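Local atomic coordinates of cell division protein FtsZ 1 (Methanocaldococcus jannaschii, PDB entry 1W59), a protein that binds GTP and, as a tubulin relative, is thought to hydrolyse it and to polymerise into the contractile Z ring that marks the site of cell division. Residues 162-167 against 205-210; 172-177 against 349-354; 255-260 against 326-331. All coordinates share one frame; numbering follows the deposited sequence.

Contact 1. Residues 162-167 against 205-210; sequences FVMEGK and KLAFKV
At the rim of the GTP site, the loop that follows strand 153-160 meets the start of helix 207-227, with Phe162, Met164 and Glu165 facing Ala207 and Phe208. The two phenylalanines form a T-shaped pair: the edge of Phe162 points at the face of Phe208, the ring planes stand at 81° and the centroids are 4.9 Å apart. Phe162 CE2 does the touching, lying over the Phe208 face near its rim, 3.5 Å from Phe208 CE1. One face of the Phe162 ring takes the Ala207 methyl in a CH-pi contact, CB lying 3.9 Å from the ring centroid. A bend at chi3, at the end of the methionine chain, sets Met164 CE over this same face and 3.5 Å from Ala207 CB.

Segment 162-167 contains one GTP-binding residue of the FtsZ fold, Glu165, and 205-210 leads up to another: Asp212, which also binds GTP, lies one helical turn after Phe208. The Glu165 carboxylate approaches Phe208 at the ring's edge, OE2 being 3.4 Å from Phe208 CE1, with the two planes 53° apart. Two bonds fix its rotation: OE2 accepts a hydrogen bond from the backbone N-H of Phe162 (N to OE2 3.1 Å), from well above the carboxylate plane, while OE1 forms a salt bridge with Arg169, itself GTP-binding. Helix 195-198 adds Leu195 against Phe162 and Phe196 against Met164.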
# COMPACT_ATOMS: atom_id res chain seq x y z
N PHE A 162 -9.95 -9.79 12.15
CA PHE A 162 -10.33 -9.56 13.53
C PHE A 162 -10.49 -10.96 14.10
O PHE A 162 -10.84 -11.90 13.37
CB PHE A 162 -11.68 -8.87 13.59
CG PHE A 162 -11.72 -7.51 12.98
CD1 PHE A 162 -11.24 -6.41 13.68
CD2 PHE A 162 -12.26 -7.32 11.72
CE1 PHE A 162 -11.30 -5.14 13.12
CE2 PHE A 162 -12.33 -6.05 11.15
CZ PHE A 162 -11.85 -4.96 11.85
N VAL A 163 -10.28 -11.11 15.40
CA VAL A 163 -10.43 -12.42 16.01
C VAL A 163 -11.89 -12.85 15.95
O VAL A 163 -12.20 -14.04 15.96
CB VAL A 163 -9.95 -12.42 17.46
CG1 VAL A 163 -8.48 -12.10 17.51
CG2 VAL A 163 -10.69 -11.39 18.24
N MET A 164 -12.80 -11.89 15.88
CA MET A 164 -14.22 -12.22 15.84
C MET A 164 -14.62 -12.84 14.50
O MET A 164 -15.79 -13.12 14.26
CB MET A 164 -15.08 -10.98 16.11
CG MET A 164 -15.01 -9.94 15.02
SD MET A 164 -16.17 -8.63 15.30
CE MET A 164 -15.27 -7.27 14.70
N GLU A 165 -13.64 -13.05 13.63
CA GLU A 165 -13.91 -13.65 12.33
C GLU A 165 -13.71 -15.16 12.37
O GLU A 165 -14.14 -15.87 11.46
CB GLU A 165 -13.02 -13.02 11.26
CG GLU A 165 -13.45 -11.62 10.84
CD GLU A 165 -12.60 -11.06 9.73
OE1 GLU A 165 -12.47 -11.75 8.70
OE2 GLU A 165 -12.08 -9.94 9.88
N GLY A 166 -13.06 -15.65 13.42
CA GLY A 166 -12.86 -17.08 13.55
C GLY A 166 -11.49 -17.63 13.23
O GLY A 166 -10.74 -17.07 12.44
N LYS A 167 -11.17 -18.77 13.84
CA LYS A 167 -9.88 -19.40 13.63
C LYS A 167 -9.67 -19.90 12.21
O LYS A 167 -8.53 -19.92 11.73
CB LYS A 167 -9.68 -20.54 14.63
CG LYS A 167 -9.69 -20.12 16.09
CD LYS A 167 -8.87 -21.08 16.93
CE LYS A 167 -8.56 -20.45 18.30
NZ LYS A 167 -7.46 -21.17 19.02
N LYS A 205 -20.19 -3.56 14.45
CA LYS A 205 -20.75 -3.33 13.12
C LYS A 205 -19.96 -2.32 12.32
O LYS A 205 -20.17 -2.16 11.11
CB LYS A 205 -22.21 -2.88 13.23
CG LYS A 205 -22.46 -1.60 14.00
CD LYS A 205 -23.93 -1.24 13.92
CE LYS A 205 -24.30 -0.10 14.83
NZ LYS A 205 -25.78 0.13 14.76
N LEU A 206 -19.03 -1.65 12.98
CA LEU A 206 -18.20 -0.64 12.35
C LEU A 206 -16.73 -1.04 12.15
O LEU A 206 -16.01 -0.37 11.42
CB LEU A 206 -18.26 0.64 13.17
CG LEU A 206 -19.17 1.73 12.61
CD1 LEU A 206 -20.48 1.12 12.17
CD2 LEU A 206 -19.37 2.83 13.66
N ALA A 207 -16.31 -2.13 12.79
CA ALA A 207 -14.94 -2.64 12.72
C ALA A 207 -14.34 -2.64 11.32
O ALA A 207 -13.22 -2.16 11.11
CB ALA A 207 -14.89 -4.05 13.30
N PHE A 208 -15.09 -3.18 10.36
CA PHE A 208 -14.66 -3.25 8.97
C PHE A 208 -14.61 -1.88 8.28
O PHE A 208 -13.73 -1.63 7.45
CB PHE A 208 -15.59 -4.22 8.23
CG PHE A 208 -15.55 -5.63 8.77
CD1 PHE A 208 -14.54 -6.50 8.40
CD2 PHE A 208 -16.51 -6.07 9.67
CE1 PHE A 208 -14.47 -7.79 8.93
CE2 PHE A 208 -16.45 -7.37 10.21
CZ PHE A 208 -15.43 -8.22 9.83
N LYS A 209 -15.53 -0.98 8.62
CA LYS A 209 -15.53 0.37 8.05
C LYS A 209 -14.24 1.07 8.47
O LYS A 209 -13.61 1.79 7.69
CB LYS A 209 -16.70 1.20 8.58
CG LYS A 209 -18.04 0.95 7.92
CD LYS A 209 -18.07 1.53 6.52
CE LYS A 209 -19.50 1.74 6.06
NZ LYS A 209 -20.20 2.74 6.92
N VAL A 210 -13.86 0.86 9.73
CA VAL A 210 -12.63 1.44 10.25
C VAL A 210 -11.43 0.76 9.59
O VAL A 210 -10.44 1.42 9.25
CB VAL A 210 -12.55 1.25 11.78
CG1 VAL A 210 -11.17 1.67 12.29
CG2 VAL A 210 -13.64 2.08 12.45

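Contact 2. Residues 172-177 against 349-354; sequences NAMEGL and TGLKRK
Met174, on helix 167-183 of the GTPase domain, reaches Gly350 and Leu351 of the C-terminal strand 350-353 and supplies most of the helix's share of the contact. Its CG stands beside the backbone N (chi1 -70°), and further bends at chi2 and chi3 fold the thioether back, so that SD lies 4.1 Å from Gly350 C. CE then comes to 4.0 Å from Gly350 O and to 3.8 Å from Leu351 CD2. That carbonyl oxygen has its polar partner elsewhere, in the hydroxyl of Thr347. At Gly350 the backbone angles would press a CB against the preceding carbonyl oxygen, and without a side chain the residue meets the methionine through its backbone. With only an alanine methyl at Met174, the contacts to Gly350 and one of the two helix contacts to Leu351 CD2 would probably be lost, opening a gap between helix and hairpin.

One turn further on, Leu177 brings its CD2 to 3.6 Å from Leu351 CD2, the two side chains crossing at about a right angle, and continues inward to Val158, Leu160 and Val189 of the central sheet. Leu351 CD2 is thus touched by both helix residues. The axes of the short helix and strand segments approach to 9.3 Å at 73°, and strand 350-353 pairs antiparallel with strand 344-347 in a terminal hairpin whose Phe346 packs on Met174 and Leu177. No hydrogen bond spans the two segments, so the hairpin's hold on this helix here rests on van der Waals contact, methyl against methyl at Leu351 and thioether against the Gly350 backbone.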
# COMPACT_ATOMS: atom_id res chain seq x y z
N ASN A 172 -6.41 -19.25 7.61
CA ASN A 172 -6.29 -19.08 6.17
C ASN A 172 -5.46 -17.84 5.84
O ASN A 172 -4.70 -17.84 4.88
CB ASN A 172 -7.68 -18.96 5.53
CG ASN A 172 -8.37 -20.30 5.34
OD1 ASN A 172 -9.57 -20.36 5.06
ND2 ASN A 172 -7.63 -21.39 5.49
N ALA A 173 -5.62 -16.80 6.65
CA ALA A 173 -4.87 -15.55 6.47
C ALA A 173 -3.37 -15.76 6.68
O ALA A 173 -2.56 -15.34 5.86
CB ALA A 173 -5.39 -14.50 7.45
N MET A 174 -3.02 -16.42 7.78
CA MET A 174 -1.62 -16.70 8.09
C MET A 174 -0.96 -17.54 7.02
O MET A 174 0.20 -17.35 6.71
CB MET A 174 -1.53 -17.40 9.44
CG MET A 174 -1.87 -16.49 10.60
SD MET A 174 -0.84 -15.01 10.50
CE MET A 174 0.84 -15.77 10.68
N GLU A 175 -1.70 -18.48 6.45
CA GLU A 175 -1.16 -19.33 5.40
C GLU A 175 -1.00 -18.49 4.15
O GLU A 175 -0.04 -18.64 3.40
CB GLU A 175 -2.10 -20.51 5.14
CG GLU A 175 -2.08 -21.57 6.24
CD GLU A 175 -2.85 -22.84 5.88
OE1 GLU A 175 -2.59 -23.41 4.79
OE2 GLU A 175 -3.70 -23.28 6.68
N GLY A 176 -1.95 -17.58 3.92
CA GLY A 176 -1.87 -16.71 2.77
C GLY A 176 -0.69 -15.79 2.95
O GLY A 176 0.08 -15.56 2.01
N LEU A 177 -0.54 -15.27 4.17
CA LEU A 177 0.55 -14.36 4.52
C LEU A 177 1.90 -15.04 4.29
O LEU A 177 2.88 -14.40 3.90
CB LEU A 177 0.41 -13.95 5.99
CG LEU A 177 1.26 -12.81 6.53
CD1 LEU A 177 0.86 -11.49 5.87
CD2 LEU A 177 1.07 -12.73 8.03
N THR A 349 -2.95 -18.02 14.61
CA THR A 349 -3.95 -17.37 15.44
C THR A 349 -3.57 -15.91 15.38
O THR A 349 -4.21 -15.05 16.01
CB THR A 349 -3.88 -17.87 16.90
OG1 THR A 349 -2.74 -17.30 17.55
CG2 THR A 349 -3.75 -19.36 16.93
N GLY A 350 -2.52 -15.64 14.63
CA GLY A 350 -2.02 -14.29 14.46
C GLY A 350 -0.51 -14.26 14.49
O GLY A 350 0.14 -15.30 14.54
N LEU A 351 0.07 -13.07 14.41
CA LEU A 351 1.52 -12.92 14.48
C LEU A 351 1.82 -12.79 15.98
O LEU A 351 1.03 -12.20 16.73
CB LEU A 351 1.97 -11.66 13.73
CG LEU A 351 1.66 -11.49 12.23
CD1 LEU A 351 1.94 -10.06 11.86
CD2 LEU A 351 2.50 -12.44 11.36
N LYS A 352 2.94 -13.35 16.43
CA LYS A 352 3.29 -13.24 17.84
C LYS A 352 4.61 -12.48 17.96
O LYS A 352 5.47 -12.59 17.10
CB LYS A 352 3.44 -14.64 18.47
CG LYS A 352 2.13 -15.39 18.68
CD LYS A 352 2.38 -16.76 19.33
CE LYS A 352 1.09 -17.51 19.73
NZ LYS A 352 0.25 -17.97 18.58
N ARG A 353 4.75 -11.69 19.03
CA ARG A 353 5.99 -10.93 19.23
C ARG A 353 7.04 -11.81 19.90
O ARG A 353 6.76 -12.50 20.87
CB ARG A 353 5.72 -9.69 20.09
CG ARG A 353 4.83 -8.67 19.39
CD ARG A 353 4.42 -7.50 20.27
NE ARG A 353 5.49 -6.53 20.50
CZ ARG A 353 5.29 -5.30 20.97
NH1 ARG A 353 4.06 -4.89 21.25
NH2 ARG A 353 6.31 -4.47 21.16
N LYS A 354 8.25 -11.80 19.36
CA LYS A 354 9.34 -12.58 19.91
C LYS A 354 10.00 -11.81 21.03
O LYS A 354 9.32 -11.29 21.92
CB LYS A 354 10.36 -12.92 18.83
CG LYS A 354 9.86 -13.97 17.86
CD LYS A 354 10.81 -14.16 16.68
CE LYS A 354 12.20 -14.54 17.13
NZ LYS A 354 13.10 -14.78 15.96

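Contact 3. Residues 255-260 against 326-331; sequences ESDSEK and NLENTV
Two backbone hydrogen bonds join Ser256, at the end of strand 248-256, to Val331, the first residue of strand 331-338. Ser256 N donates to Val331 O at 3.2 Å, and Val331 N donates to Ser256 O at 3.1 Å with an N-H...O angle of 157°. Together they make an antiparallel hydrogen-bonded pair where these neighbouring strands of the C-terminal domain begin and end. Two CA-H...O contacts supplement the pair: Glu255 CA lies 3.0 Å from Val331 O, and Thr330 CA lies 3.2 Å from Ser256 O. Each of the two carbonyl oxygens therefore meets an N-H and a CA-H across the strands.

Among the side-chain van der Waals contacts, the Thr330 methyl is the main element. Its CG2 sits anti to the backbone N, which directs it across to Glu255 CB at 3.5 Å; the same methyl also lies beside Ser256 O. The glutamate chain is extended beyond CG and runs past this methyl, while its OE1 forms a salt bridge with Arg332. Val331 and Ser256 project from the same face of the sheet, where helix 261-270 covers it: Val331 packs on Arg261 and Ala265, and Ser256 OG makes a weak hydrogen bond to Glu264.

The polar fringe is looser. A type II' turn from Leu327 to Thr330 leads the chain into the strand and places Glu328 and Asn329 near Asp257. Asp257 OD2 lies 3.6 Å from Thr330 OG1. The same oxygen is 5.0 Å from Glu328 OE2, a proximity of like charges likely to be mildly unfavourable. Main-chain pairing thus satisfies the carbonyl oxygens of Ser256 and Val331, and the acidic Asp257 and Glu328 are left at its edge.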
# COMPACT_ATOMS: atom_id res chain seq x y z
N GLU A 255 -1.63 11.50 14.44
CA GLU A 255 -1.89 12.87 14.05
C GLU A 255 -2.12 13.73 15.27
O GLU A 255 -2.46 13.22 16.34
CB GLU A 255 -3.07 12.97 13.08
CG GLU A 255 -4.34 12.28 13.50
CD GLU A 255 -5.37 12.29 12.38
OE1 GLU A 255 -5.03 11.90 11.24
OE2 GLU A 255 -6.53 12.66 12.62
N SER A 256 -1.87 15.02 15.13
CA SER A 256 -2.06 15.94 16.22
C SER A 256 -2.52 17.27 15.69
O SER A 256 -2.28 17.62 14.54
CB SER A 256 -0.79 16.09 17.04
OG SER A 256 -1.07 16.71 18.28
N ASP A 257 -3.16 18.01 16.57
CA ASP A 257 -3.76 19.29 16.26
C ASP A 257 -3.13 20.38 17.14
O ASP A 257 -3.10 21.56 16.79
CB ASP A 257 -5.24 19.12 16.57
CG ASP A 257 -6.09 20.20 16.01
OD1 ASP A 257 -5.81 21.38 16.29
OD2 ASP A 257 -7.06 19.85 15.31
N SER A 258 -2.64 19.96 18.31
CA SER A 258 -2.02 20.86 19.26
C SER A 258 -0.83 21.56 18.64
O SER A 258 -0.34 21.15 17.58
CB SER A 258 -1.56 20.10 20.50
OG SER A 258 -0.39 19.37 20.21
N GLU A 259 -0.36 22.62 19.30
CA GLU A 259 0.79 23.37 18.80
C GLU A 259 2.09 22.63 19.00
O GLU A 259 3.13 23.20 19.34
CB GLU A 259 0.85 24.76 19.45
CG GLU A 259 -0.03 25.81 18.75
CD GLU A 259 0.33 26.02 17.28
OE1 GLU A 259 0.17 25.06 16.48
OE2 GLU A 259 0.77 27.14 16.93
N LYS A 260 2.02 21.32 18.80
CA LYS A 260 3.16 20.45 18.89
C LYS A 260 2.71 19.26 18.09
O LYS A 260 2.87 18.11 18.47
CB LYS A 260 3.46 20.08 20.33
CG LYS A 260 4.93 19.80 20.55
CD LYS A 260 5.38 20.29 21.90
CE LYS A 260 6.75 20.94 21.80
NZ LYS A 260 6.75 22.15 20.92
N ASN A 326 -7.31 19.40 2.23
CA ASN A 326 -8.27 19.34 3.33
C ASN A 326 -7.72 18.56 4.50
O ASN A 326 -8.09 17.41 4.71
CB ASN A 326 -9.57 18.69 2.84
CG ASN A 326 -9.32 17.47 1.97
OD1 ASN A 326 -8.74 16.48 2.42
ND2 ASN A 326 -9.74 17.54 0.71
N LEU A 327 -6.86 19.19 5.29
CA LEU A 327 -6.27 18.51 6.43
C LEU A 327 -6.31 19.23 7.77
O LEU A 327 -5.39 19.09 8.58
CB LEU A 327 -4.82 18.10 6.10
CG LEU A 327 -4.19 17.05 7.01
CD1 LEU A 327 -5.13 15.88 7.20
CD2 LEU A 327 -2.88 16.57 6.41
N GLU A 328 -7.36 20.02 8.01
CA GLU A 328 -7.51 20.69 9.30
C GLU A 328 -6.32 21.60 9.67
O GLU A 328 -5.83 22.40 8.85
CB GLU A 328 -7.70 19.58 10.36
CG GLU A 328 -8.59 19.88 11.52
CD GLU A 328 -9.85 20.61 11.11
OE1 GLU A 328 -10.34 20.38 9.98
OE2 GLU A 328 -10.36 21.42 11.92
N ASN A 329 -5.90 21.48 10.92
CA ASN A 329 -4.75 22.20 11.48
C ASN A 329 -3.94 21.00 11.97
O ASN A 329 -3.00 21.12 12.77
CB ASN A 329 -5.15 23.06 12.69
CG ASN A 329 -6.45 23.81 12.48
OD1 ASN A 329 -6.50 25.02 12.66
ND2 ASN A 329 -7.51 23.10 12.13
N THR A 330 -4.35 19.84 11.48
CA THR A 330 -3.76 18.55 11.83
C THR A 330 -2.62 18.09 10.91
O THR A 330 -2.62 18.36 9.70
CB THR A 330 -4.86 17.45 11.79
OG1 THR A 330 -6.05 17.92 12.42
CG2 THR A 330 -4.38 16.18 12.48
N VAL A 331 -1.65 17.41 11.50
CA VAL A 331 -0.55 16.85 10.74
C VAL A 331 -0.65 15.35 11.00
O VAL A 331 -0.76 14.92 12.15
CB VAL A 331 0.82 17.37 11.18
CG1 VAL A 331 0.85 18.88 11.06
CG2 VAL A 331 1.12 16.94 12.59

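How the contacts relate
Contacts 1 and 2 share one side of the molecule, their centres 16 Å apart and their nearest atoms about 5 Å apart, without touching. The chain connects them closely: segment 162-167 leads directly into helix 167-183, which carries 172-177, and their segments alternate in sequence. Contact 1 includes Glu165, a residue that binds GTP, whereas in contact 2 the Met174 side chain lies about 10 Å from that of Arg169. Contact 3 belongs to the C-terminal domain, away from the annotated nucleotide site, its centre 29 Å from that of contact 1 and 35 Å from that of contact 2. Both its segments fall in sequence between the two halves of contact 2.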